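Mialostatin (Ixodes ricinus, PDB 6ZTK) inhibits cysteine cathepsins of the tick midgut and of the host, slowing the digestion of blood proteins, but leaves cathepsin D1 and legumain unaffected. Local coordinates at residues 57-62 with 90-95; 65-70 with 80-85; 109-114 with 136-141; 115-120 with 128-133. One frame throughout, in Å; residues are numbered along the deposited sequence. Where two conformers were deposited one is given.

Contact 1. Residues 57-62 with 90-95. Unlike the reference sequence in segment 90-95: S95 (reference Thr).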
# COMPACT_ATOMS: atom_id res chain seq x y z
N GLY A 57 -15.74 4.43 1.33
CA GLY A 57 -16.60 3.24 1.36
C GLY A 57 -16.22 2.24 2.43
O GLY A 57 -16.65 1.08 2.34
N ARG A 58 -15.37 2.61 3.37
CA ARG A 58 -14.86 1.66 4.37
C ARG A 58 -15.26 2.11 5.77
O ARG A 58 -15.52 3.31 5.98
CB ARG A 58 -13.33 1.57 4.33
CG ARG A 58 -12.72 1.02 3.04
CD ARG A 58 -11.21 1.20 3.12
NE ARG A 58 -10.47 0.53 2.05
CZ ARG A 58 -10.36 0.94 0.81
NH1 ARG A 58 -10.85 2.10 0.44
NH2 ARG A 58 -9.64 0.24 -0.05
N GLU A 59 -15.30 1.19 6.72
CA GLU A 59 -15.31 1.51 8.16
C GLU A 59 -13.91 1.39 8.72
O GLU A 59 -13.47 2.22 9.53
CB GLU A 59 -16.26 0.56 8.89
CG GLU A 59 -16.11 0.67 10.39
CD GLU A 59 -17.09 -0.14 11.21
OE1 GLU A 59 -17.73 -1.02 10.63
OE2 GLU A 59 -17.16 0.14 12.41
N TYR A 60 -13.19 0.37 8.28
CA TYR A 60 -11.83 0.07 8.74
C TYR A 60 -10.78 0.35 7.67
O TYR A 60 -11.04 0.07 6.48
CB TYR A 60 -11.68 -1.40 9.17
CG TYR A 60 -12.56 -1.83 10.31
CD1 TYR A 60 -13.84 -2.32 10.10
CD2 TYR A 60 -12.08 -1.73 11.58
CE1 TYR A 60 -14.63 -2.72 11.16
CE2 TYR A 60 -12.86 -2.13 12.66
CZ TYR A 60 -14.13 -2.62 12.44
OH TYR A 60 -14.87 -3.01 13.54
N TYR A 61 -9.61 0.86 8.07
CA TYR A 61 -8.44 0.80 7.19
C TYR A 61 -8.19 -0.65 6.74
O TYR A 61 -8.31 -1.58 7.57
CB TYR A 61 -7.18 1.39 7.80
CG TYR A 61 -7.20 2.88 7.95
CD1 TYR A 61 -7.02 3.71 6.85
CD2 TYR A 61 -7.35 3.46 9.19
CE1 TYR A 61 -7.00 5.10 7.00
CE2 TYR A 61 -7.33 4.82 9.37
CZ TYR A 61 -7.18 5.65 8.25
OH TYR A 61 -7.20 7.02 8.41
N ASP A 62 -7.83 -0.82 5.47
CA ASP A 62 -7.08 -2.05 5.12
C ASP A 62 -5.68 -2.00 5.70
O ASP A 62 -5.12 -0.91 6.01
CB ASP A 62 -7.05 -2.24 3.60
CG ASP A 62 -8.41 -2.62 3.11
OD1 ASP A 62 -9.16 -3.36 3.84
OD2 ASP A 62 -8.74 -2.05 2.00
N THR A 90 -7.87 -3.74 12.05
CA THR A 90 -8.69 -3.45 13.26
C THR A 90 -8.86 -1.97 13.51
O THR A 90 -9.52 -1.64 14.52
CB THR A 90 -8.06 -4.12 14.47
OG1 THR A 90 -6.74 -3.61 14.65
CG2 THR A 90 -8.07 -5.63 14.30
N CYS A 91 -8.28 -1.10 12.71
CA CYS A 91 -8.34 0.38 12.93
C CYS A 91 -9.60 0.95 12.28
O CYS A 91 -9.72 0.93 11.02
CB CYS A 91 -7.17 1.10 12.34
SG CYS A 91 -5.62 0.96 13.27
N LYS A 92 -10.52 1.51 13.07
CA LYS A 92 -11.69 2.23 12.53
C LYS A 92 -11.21 3.61 12.04
O LYS A 92 -10.58 4.34 12.77
CB LYS A 92 -12.77 2.41 13.60
CG LYS A 92 -13.48 1.13 13.91
CD LYS A 92 -14.48 1.27 15.01
CE LYS A 92 -15.19 -0.03 15.29
NZ LYS A 92 -16.13 0.15 16.41
N ILE A 93 -11.54 3.95 10.81
CA ILE A 93 -11.05 5.24 10.23
C ILE A 93 -11.61 6.46 11.00
O ILE A 93 -10.89 7.42 11.21
CB ILE A 93 -11.51 5.26 8.77
CG1 ILE A 93 -10.79 4.18 7.97
CG2 ILE A 93 -11.33 6.64 8.14
CD1 ILE A 93 -11.48 3.81 6.67
N GLU A 94 -12.88 6.39 11.36
CA GLU A 94 -13.60 7.55 11.95
C GLU A 94 -13.34 7.64 13.46
O GLU A 94 -14.06 8.36 14.14
CB GLU A 94 -15.08 7.45 11.62
CG GLU A 94 -15.40 7.59 10.14
CD GLU A 94 -16.73 6.97 9.76
OE1 GLU A 94 -16.80 5.71 9.57
OE2 GLU A 94 -17.75 7.71 9.69
N SER A 95 -12.44 6.85 14.02
CA SER A 95 -11.96 7.07 15.41
C SER A 95 -10.95 8.22 15.53
O SER A 95 -10.44 8.53 16.68
CB SER A 95 -11.35 5.81 15.91
OG SER A 95 -10.17 5.61 15.18
O HOH W 1 -14.81 4.23 10.76
O HOH W 2 -8.18 7.89 10.73

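Contact 2. Residues 65-70 with 80-85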
# COMPACT_ATOMS: atom_id res chain seq x y z
N LEU A 65 -0.80 -7.32 3.81
CA LEU A 65 -0.29 -8.67 4.23
C LEU A 65 1.06 -8.97 3.61
O LEU A 65 2.04 -9.26 4.35
CB LEU A 65 -1.30 -9.73 3.85
CG LEU A 65 -2.58 -9.77 4.64
CD1 LEU A 65 -3.56 -10.76 4.04
CD2 LEU A 65 -2.30 -10.12 6.12
N GLU A 66 1.20 -8.83 2.30
CA GLU A 66 2.46 -9.17 1.63
C GLU A 66 2.69 -8.21 0.45
O GLU A 66 1.76 -8.03 -0.35
CB GLU A 66 2.40 -10.60 1.12
CG GLU A 66 3.65 -11.09 0.49
CD GLU A 66 3.62 -12.56 0.09
OE1 GLU A 66 2.54 -13.19 0.21
OE2 GLU A 66 4.64 -13.04 -0.45
N LEU A 67 3.91 -7.71 0.35
CA LEU A 67 4.35 -7.00 -0.87
C LEU A 67 4.81 -8.06 -1.85
O LEU A 67 5.79 -8.82 -1.56
CB LEU A 67 5.42 -5.98 -0.52
CG LEU A 67 5.96 -5.16 -1.67
CD1 LEU A 67 4.88 -4.34 -2.37
CD2 LEU A 67 7.05 -4.22 -1.18
N LEU A 68 4.16 -8.12 -2.98
CA LEU A 68 4.44 -9.15 -4.00
C LEU A 68 5.46 -8.69 -5.01
O LEU A 68 6.25 -9.52 -5.49
CB LEU A 68 3.16 -9.53 -4.71
CG LEU A 68 2.05 -10.11 -3.85
CD1 LEU A 68 0.79 -10.26 -4.66
CD2 LEU A 68 2.45 -11.47 -3.26
N GLU A 69 5.34 -7.44 -5.47
CA GLU A 69 6.14 -6.93 -6.59
C GLU A 69 6.37 -5.44 -6.39
O GLU A 69 5.47 -4.76 -5.93
CB GLU A 69 5.50 -7.17 -7.94
CG GLU A 69 6.36 -6.84 -9.14
CD GLU A 69 5.74 -7.18 -10.49
OE1 GLU A 69 4.55 -7.67 -10.54
OE2 GLU A 69 6.40 -6.83 -11.52
N VAL A 70 7.57 -5.00 -6.75
CA VAL A 70 7.95 -3.57 -6.77
C VAL A 70 8.64 -3.27 -8.08
O VAL A 70 9.61 -3.98 -8.40
CB VAL A 70 8.89 -3.21 -5.63
CG1 VAL A 70 9.30 -1.73 -5.70
CG2 VAL A 70 8.26 -3.50 -4.33
N TYR A 80 7.07 4.50 -7.89
CA TYR A 80 7.04 3.11 -7.39
C TYR A 80 5.72 2.49 -7.78
O TYR A 80 4.64 3.05 -7.49
CB TYR A 80 7.20 3.07 -5.87
CG TYR A 80 8.49 3.61 -5.38
CD1 TYR A 80 8.61 4.98 -5.15
CD2 TYR A 80 9.62 2.84 -5.19
CE1 TYR A 80 9.80 5.53 -4.74
CE2 TYR A 80 10.83 3.39 -4.80
CZ TYR A 80 10.91 4.73 -4.53
OH TYR A 80 12.14 5.24 -4.20
N LYS A 81 5.74 1.35 -8.46
CA LYS A 81 4.54 0.58 -8.79
C LYS A 81 4.56 -0.66 -7.90
O LYS A 81 5.49 -1.49 -8.04
CB LYS A 81 4.47 0.21 -10.28
CG LYS A 81 3.24 -0.58 -10.63
CD LYS A 81 3.17 -0.82 -12.15
CE LYS A 81 1.98 -1.70 -12.48
NZ LYS A 81 1.98 -2.08 -13.91
N LEU A 82 3.63 -0.71 -6.96
CA LEU A 82 3.60 -1.75 -5.89
C LEU A 82 2.41 -2.66 -6.11
O LEU A 82 1.28 -2.18 -6.29
CB LEU A 82 3.49 -1.05 -4.55
CG LEU A 82 4.52 0.03 -4.27
CD1 LEU A 82 4.21 0.67 -2.91
CD2 LEU A 82 5.90 -0.52 -4.28
N LYS A 83 2.66 -3.97 -5.99
CA LYS A 83 1.57 -4.95 -6.00
C LYS A 83 1.58 -5.73 -4.69
O LYS A 83 2.65 -6.19 -4.33
CB LYS A 83 1.72 -5.93 -7.16
CG LYS A 83 0.58 -6.94 -7.24
CD LYS A 83 0.88 -7.98 -8.33
CE LYS A 83 -0.21 -9.03 -8.39
NZ LYS A 83 0.13 -10.05 -9.42
N PHE A 84 0.49 -5.69 -3.96
CA PHE A 84 0.48 -6.25 -2.61
C PHE A 84 -0.89 -6.75 -2.25
O PHE A 84 -1.91 -6.29 -2.76
CB PHE A 84 0.95 -5.16 -1.63
CG PHE A 84 0.25 -3.84 -1.75
CD1 PHE A 84 -0.90 -3.54 -1.03
CD2 PHE A 84 0.77 -2.92 -2.62
CE1 PHE A 84 -1.57 -2.33 -1.19
CE2 PHE A 84 0.10 -1.73 -2.81
CZ PHE A 84 -1.06 -1.43 -2.09
N THR A 85 -0.95 -7.72 -1.34
CA THR A 85 -2.23 -8.20 -0.81
C THR A 85 -2.65 -7.39 0.41
O THR A 85 -1.75 -6.93 1.16
CB THR A 85 -2.15 -9.71 -0.48
OG1 THR A 85 -1.06 -9.89 0.41
CG2 THR A 85 -1.98 -10.51 -1.73
O HOH W 3 -0.38 -12.59 0.54

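Contact 3. Residues 109-114 with 136-141. Unlike the reference sequence in segment 136-141: N140 (reference Asp).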
# COMPACT_ATOMS: atom_id res chain seq x y z
N ASN A 109 -5.76 -13.28 8.98
CA ASN A 109 -4.63 -13.38 8.04
C ASN A 109 -5.15 -13.72 6.62
O ASN A 109 -4.32 -14.07 5.74
CB ASN A 109 -3.62 -14.35 8.63
CG ASN A 109 -2.26 -14.23 7.99
OD1 ASN A 109 -2.11 -13.51 7.00
ND2 ASN A 109 -1.28 -14.95 8.53
N LYS A 110 -6.40 -13.50 6.31
CA LYS A 110 -7.00 -13.95 5.03
C LYS A 110 -6.75 -12.84 4.00
O LYS A 110 -7.07 -11.67 4.29
CB LYS A 110 -8.52 -14.15 5.18
N VAL A 111 -6.25 -13.18 2.83
CA VAL A 111 -6.18 -12.24 1.68
C VAL A 111 -7.59 -11.84 1.29
O VAL A 111 -8.41 -12.71 0.88
CB VAL A 111 -5.37 -12.82 0.52
CG1 VAL A 111 -5.43 -11.89 -0.69
CG2 VAL A 111 -3.95 -13.13 0.93
N GLU A 112 -7.91 -10.54 1.27
CA GLU A 112 -9.22 -10.05 0.82
C GLU A 112 -9.13 -9.26 -0.47
O GLU A 112 -10.16 -9.12 -1.16
CB GLU A 112 -9.91 -9.28 1.93
CG GLU A 112 -10.15 -10.19 3.14
CD GLU A 112 -10.69 -9.57 4.39
OE1 GLU A 112 -10.66 -8.32 4.50
OE2 GLU A 112 -11.00 -10.39 5.32
N ALA A 113 -7.95 -8.80 -0.84
CA ALA A 113 -7.78 -8.03 -2.08
C ALA A 113 -6.33 -8.12 -2.51
O ALA A 113 -5.44 -8.29 -1.66
CB ALA A 113 -8.17 -6.60 -1.89
N VAL A 114 -6.12 -8.00 -3.81
CA VAL A 114 -4.77 -7.81 -4.39
C VAL A 114 -4.79 -6.47 -5.10
O VAL A 114 -5.67 -6.23 -5.93
CB VAL A 114 -4.34 -8.95 -5.32
CG1 VAL A 114 -5.34 -9.29 -6.36
CG2 VAL A 114 -2.96 -8.71 -5.88
N ASP A 136 -8.34 -6.05 -7.06
CA ASP A 136 -9.23 -7.16 -7.43
C ASP A 136 -9.36 -8.11 -6.26
O ASP A 136 -8.43 -8.23 -5.46
CB ASP A 136 -8.65 -7.91 -8.63
CG ASP A 136 -8.57 -7.09 -9.91
OD1 ASP A 136 -9.58 -6.42 -10.23
OD2 ASP A 136 -7.50 -7.07 -10.50
N ALA A 137 -10.45 -8.86 -6.20
CA ALA A 137 -10.51 -9.97 -5.25
C ALA A 137 -9.49 -11.05 -5.64
O ALA A 137 -9.26 -11.27 -6.82
CB ALA A 137 -11.94 -10.51 -5.25
N PRO A 138 -8.85 -11.80 -4.69
CA PRO A 138 -7.90 -12.97 -4.84
C PRO A 138 -8.71 -14.00 -5.67
O PRO A 138 -9.88 -14.19 -5.39
CB PRO A 138 -7.48 -13.35 -3.43
CG PRO A 138 -8.67 -12.96 -2.66
CD PRO A 138 -9.13 -11.65 -3.26
N ASN A 139 -8.11 -14.61 -6.67
CA ASN A 139 -8.85 -15.63 -7.46
C ASN A 139 -8.48 -17.01 -6.96
O ASN A 139 -9.08 -17.98 -7.50
CB ASN A 139 -8.57 -15.50 -8.94
CG ASN A 139 -7.16 -15.83 -9.34
OD1 ASN A 139 -6.30 -15.98 -8.49
ND2 ASN A 139 -6.91 -15.87 -10.66
N ASN A 140 -7.70 -17.12 -5.91
CA ASN A 140 -7.27 -18.45 -5.43
C ASN A 140 -7.47 -18.60 -3.94
O ASN A 140 -6.56 -19.21 -3.34
CB ASN A 140 -5.85 -18.72 -5.91
CG ASN A 140 -4.87 -17.70 -5.37
OD1 ASN A 140 -5.28 -16.71 -4.74
ND2 ASN A 140 -3.60 -18.00 -5.60
N VAL A 141 -8.62 -18.20 -3.44
CA VAL A 141 -9.08 -18.45 -2.04
C VAL A 141 -10.40 -19.21 -2.08
O VAL A 141 -10.82 -19.61 -0.99
CB VAL A 141 -9.25 -17.14 -1.24
CG1 VAL A 141 -7.95 -16.38 -1.17
CG2 VAL A 141 -10.36 -16.28 -1.82
OXT VAL A 141 -11.08 -19.44 -3.12

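Contact 4. Residues 115-120 with 128-133. With TRT (fragment of triton X-100), chain C.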
# COMPACT_ATOMS: atom_id res chain seq x y z
N CYS A 115 -3.87 -5.61 -4.69
CA CYS A 115 -3.91 -4.20 -5.11
C CYS A 115 -2.62 -3.81 -5.82
O CYS A 115 -1.52 -4.29 -5.51
CB CYS A 115 -4.05 -3.36 -3.88
SG CYS A 115 -5.56 -3.70 -2.93
N THR A 116 -2.76 -2.93 -6.77
CA THR A 116 -1.65 -2.26 -7.44
C THR A 116 -1.77 -0.78 -7.15
O THR A 116 -2.87 -0.20 -7.41
CB THR A 116 -1.65 -2.57 -8.94
OG1 THR A 116 -1.50 -4.00 -9.08
CG2 THR A 116 -0.51 -1.90 -9.65
N SER A 117 -0.69 -0.14 -6.74
CA SER A 117 -0.68 1.31 -6.45
C SER A 117 0.59 1.91 -7.00
O SER A 117 1.65 1.32 -6.84
CB SER A 117 -0.80 1.54 -4.97
OG SER A 117 -0.83 2.93 -4.66
N ILE A 118 0.46 3.07 -7.68
CA ILE A 118 1.63 3.84 -8.10
C ILE A 118 1.80 5.04 -7.18
O ILE A 118 0.83 5.77 -7.00
CB ILE A 118 1.51 4.26 -9.56
CG1 ILE A 118 1.48 3.03 -10.45
CG2 ILE A 118 2.66 5.17 -9.90
CD1 ILE A 118 1.13 3.33 -11.90
N ILE A 119 2.99 5.21 -6.65
CA ILE A 119 3.33 6.33 -5.75
C ILE A 119 4.39 7.18 -6.44
O ILE A 119 5.45 6.66 -6.84
CB ILE A 119 3.79 5.82 -4.40
CG1 ILE A 119 2.72 4.95 -3.76
CG2 ILE A 119 4.15 6.99 -3.50
CD1 ILE A 119 3.14 4.51 -2.42
N TYR A 120 4.10 8.46 -6.53
CA TYR A 120 5.06 9.48 -7.02
C TYR A 120 5.81 10.05 -5.83
O TYR A 120 5.16 10.45 -4.84
CB TYR A 120 4.30 10.57 -7.73
CG TYR A 120 5.07 11.79 -8.10
CD1 TYR A 120 5.97 11.77 -9.14
CD2 TYR A 120 4.85 12.97 -7.42
CE1 TYR A 120 6.69 12.89 -9.52
CE2 TYR A 120 5.56 14.11 -7.78
CZ TYR A 120 6.47 14.06 -8.83
OH TYR A 120 7.13 15.21 -9.20
N LYS A 128 5.47 12.52 -1.14
CA LYS A 128 4.96 11.21 -1.56
C LYS A 128 3.48 11.42 -1.86
O LYS A 128 2.76 12.04 -1.04
CB LYS A 128 4.96 10.09 -0.51
CG LYS A 128 6.24 9.66 0.15
CD LYS A 128 5.97 8.51 1.12
CE LYS A 128 5.01 8.82 2.24
NZ LYS A 128 5.73 9.25 3.46
N ARG A 129 3.02 10.92 -3.01
CA ARG A 129 1.63 11.08 -3.46
C ARG A 129 1.19 9.80 -4.14
O ARG A 129 1.85 9.34 -5.06
CB ARG A 129 1.49 12.24 -4.46
CG ARG A 129 0.14 12.35 -5.14
CD ARG A 129 0.22 13.48 -6.16
NE ARG A 129 -1.00 13.72 -6.91
CZ ARG A 129 -1.17 14.79 -7.69
NH1 ARG A 129 -0.19 15.67 -7.80
NH2 ARG A 129 -2.30 14.96 -8.35
N VAL A 130 0.07 9.27 -3.69
CA VAL A 130 -0.53 8.12 -4.40
C VAL A 130 -1.17 8.60 -5.69
O VAL A 130 -2.10 9.42 -5.63
CB VAL A 130 -1.55 7.39 -3.53
CG1 VAL A 130 -2.25 6.29 -4.33
CG2 VAL A 130 -0.90 6.80 -2.29
N LEU A 131 -0.71 8.10 -6.82
CA LEU A 131 -1.34 8.47 -8.12
C LEU A 131 -2.49 7.53 -8.49
O LEU A 131 -3.42 7.94 -9.17
CB LEU A 131 -0.29 8.41 -9.22
CG LEU A 131 0.90 9.35 -9.09
CD1 LEU A 131 1.81 9.19 -10.31
CD2 LEU A 131 0.40 10.77 -8.95
N SER A 132 -2.41 6.27 -8.09
CA SER A 132 -3.42 5.28 -8.45
C SER A 132 -3.48 4.22 -7.34
O SER A 132 -2.44 3.97 -6.70
CB SER A 132 -3.13 4.65 -9.80
OG SER A 132 -1.97 3.90 -9.76
N TYR A 133 -4.65 3.60 -7.20
CA TYR A 133 -4.82 2.46 -6.24
C TYR A 133 -6.00 1.67 -6.74
O TYR A 133 -7.14 2.22 -6.77
CB TYR A 133 -5.00 3.00 -4.83
CG TYR A 133 -5.02 1.94 -3.75
CD1 TYR A 133 -6.11 1.11 -3.56
CD2 TYR A 133 -3.95 1.85 -2.88
CE1 TYR A 133 -6.12 0.17 -2.53
CE2 TYR A 133 -3.95 0.92 -1.83
CZ TYR A 133 -5.02 0.08 -1.69
OH TYR A 133 -5.01 -0.83 -0.65
O24 TRT C . -2.82 17.15 -10.77
C23 TRT C . -1.68 17.23 -9.96
C22 TRT C . -1.79 16.14 -8.92
O21 TRT C . -0.63 15.32 -8.94
C20 TRT C . -0.70 14.22 -9.84
C19 TRT C . 0.49 14.26 -10.78
O18 TRT C . 1.69 14.26 -10.03
C17 TRT C . 2.83 14.72 -10.77
C16 TRT C . 3.57 13.58 -11.46
O15 TRT C . 2.65 12.54 -11.80
C12 TRT C . 3.00 11.60 -12.74
C13 TRT C . 4.28 11.07 -12.85
C14 TRT C . 4.57 10.12 -13.82
C11 TRT C . 2.02 11.15 -13.59
C10 TRT C . 2.31 10.19 -14.54
C9 TRT C . 3.58 9.67 -14.70
C6 TRT C . 3.90 8.69 -15.85
C8 TRT C . 4.43 9.66 -16.90
C7 TRT C . 2.68 8.00 -16.47
C5 TRT C . 5.10 7.75 -15.58
C1 TRT C . 5.01 6.48 -14.71
C2 TRT C . 4.35 5.37 -15.51
C4 TRT C . 4.20 6.74 -13.45
C3 TRT C . 6.42 6.04 -14.30
O HOH W 4 -2.73 1.40 -9.68

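Contact 1. Residues 57-62 with 90-95
I93 lies across the ring of Y61 at the open end of the long hairpin formed by strands 60-74 and 78-92, part of the antiparallel sheet that defines the cystatin fold. Its CG1 stands 3.6 Å from the centroid of the Y61 ring and only 6° off the ring normal, a CH-pi contact centred on the face. The branch gets there because CG1 sits beside the backbone N of I93, anti to the carbonyl carbon (chi1 -67°). From the ring, CD1 of I93 runs on to CB of R58, 3.7 Å away. C91, joined to C104 in a disulfide, brings its CB to the edge of the same tyrosine ring, near its plane.

Two backbone bonds bracket the non-hydrogen-bonded pair Y60-K92: Y61 N donates to C91 O at 3.0 Å, and I93 N to E59 O at 2.9 Å. The second is nearly straight, 168° at the hydrogen. Y60 turns to K92 instead, the two side chains running side by side with Y60 CE2 3.5 Å from K92 CG and the hydroxyl close to the lysine CE. E59 OE2 stays beyond salt-bridge length from K92 NZ, at 4.1 Å. At the far end of the Y61 ring a water closes the contact: it accepts from Y61 OH at 2.7 Å and donates to I93 O at 2.8 Å.

Contact 2. Residues 65-70 with 80-85
V70 and L82 run side by side, with V70 CG2 3.8 Å from L82 CD2, and the second methyl of the valine touches the same leucine carbon. Next along this face, L67 bends its CD1 back across the partner strand, 4.1 Å from F84 CB and about as close to L82 CB. CG of F84 takes the crowded position between its backbone N and carbonyl carbon (chi1 51°), and its ring leads away from L67 toward V51. L67 and V70 both pack on F43 of helix 41-52, so this is the side of the sheet that wraps the helix, as in cystatins generally.

The pairing is interrupted by a classic beta bulge: L68 and E69 both face K83, whose carbonyl O accepts from L68 N at 2.8 Å and from E69 N at 3.2 Å. K83 N returns a nearly straight bond to E69 O, 171° at the hydrogen. The bulge swings L68 toward K83 and T85, its CD1 reaching T85 CG2 at 4.0 Å.

On the outer face E69 CB meets K83 CB. Beyond T85 N, which donates to E66 O at 2.9 Å, the threonine OG1 takes a weak bond from E66 N and shares a water with E66 OE1.

Contact 3. Residues 109-114 with 136-141
P138 replaces further strand pairing with carbon contacts to two carbonyl oxygens. Lacking an N-H, the proline cannot donate a backbone bond, and its ring slides along the chain opposite: CD lies 3.4 Å from E112 O and CG 3.6 Å from V111 O. The next ring carbon, CB, meets V111 CG1 at 3.7 Å, the two side chains passing each other in opposite directions. V111 offers this methyl because CG1 is anti to the backbone N, beside the carbonyl carbon (chi1 175°). V111 also touches L65 and T85, which belong to the long hairpin of strands 60-74 and 78-92.

Two residues before the proline, D136 pairs with V114 in the last antiparallel hydrogen-bonded pair between strands 113-122 and 127-136 of the cystatin sheet. V114 N donates to D136 O at 2.8 Å and D136 N to V114 O at 2.9 Å, both bonds close to straight. D136 O is also approached by A113 CA and, at 3.4 Å, by V114 CG1, so methyl and alpha carbon close in on the oxygen that the amide already holds. The C115-C135 disulfide lies immediately next to this pair and ties the same two strands covalently.

On the other side of strand 113-122, E112 and A113 both face T86 in a classic beta bulge, while E112 OE1 takes a hydrogen bond from Q88 N. The C-terminal V141 curls back until its CG1 is 4.2 Å from V111 O.

Contact 4. Residues 115-120 with 128-133
L131 leaves its strand toward I118, with CB 3.6 Å from the carbonyl O of I118. CG comes next, sitting beside the backbone N and anti to the carbonyl carbon (chi1 -61°), which carries it over to Y120 CB. There the chain forks. CD1 packs 3.8 Å from Y120 CB and against I118 CG2, and meets the aromatic carbon C12 of the bound Triton X-100 fragment at 3.6 Å; CD2 reaches C20 of the detergent's ether chain at 3.7 Å.

The same detergent chain passes over one face of the Y120 ring, with C16 above the ring centre. W33 and Q73 also line this pocket. The deposited model places the ether chain on top of the given copy of the R129 guanidinium; R129 has two conformers, and that overlap is doubtful as a contact.

Strands 113-122 and 127-136 make the second hairpin of the cystatin fold, whose turn in related inhibitors forms a protease-binding loop. A classic beta bulge interrupts it, L131 and S132 both facing I118: L131 N donates to I118 O at 2.8 Å, while S132 N makes only a weak bond there. Within the bulge, S132 O accepts twice, from S117 OG at 2.8 Å and from I118 N at 3.2 Å, and S132 OG shares a water with T116 O. S117, V130 and Y133 all lean toward helix 41-52. At the far end C115 SG comes obliquely beside the Y133 ring, 3.7 Å from the phenol OH.

All four contacts belong to one antiparallel sheet. Contacts 1 and 2 share strands 60-74 and 78-92 but lie about 21 Å apart between centres, contact 1 at the open end and contact 2 nearer the turn. Contacts 3 and 4 follow later in the chain, with centres about 19 Å apart; contact 4 pairs strands 113-122 and 127-136, and contact 3 is where that pairing ends. The hairpins join edge to edge between 78-92 and 113-122, so the centres of contacts 2 and 4 are about 11 Å apart and the two touch, with probable backbone hydrogen bonds linking L82 to S117 and F84 to C115. This places the two hairpin turns at the same end of the sheet, consistent with the inhibitory edge of cystatins.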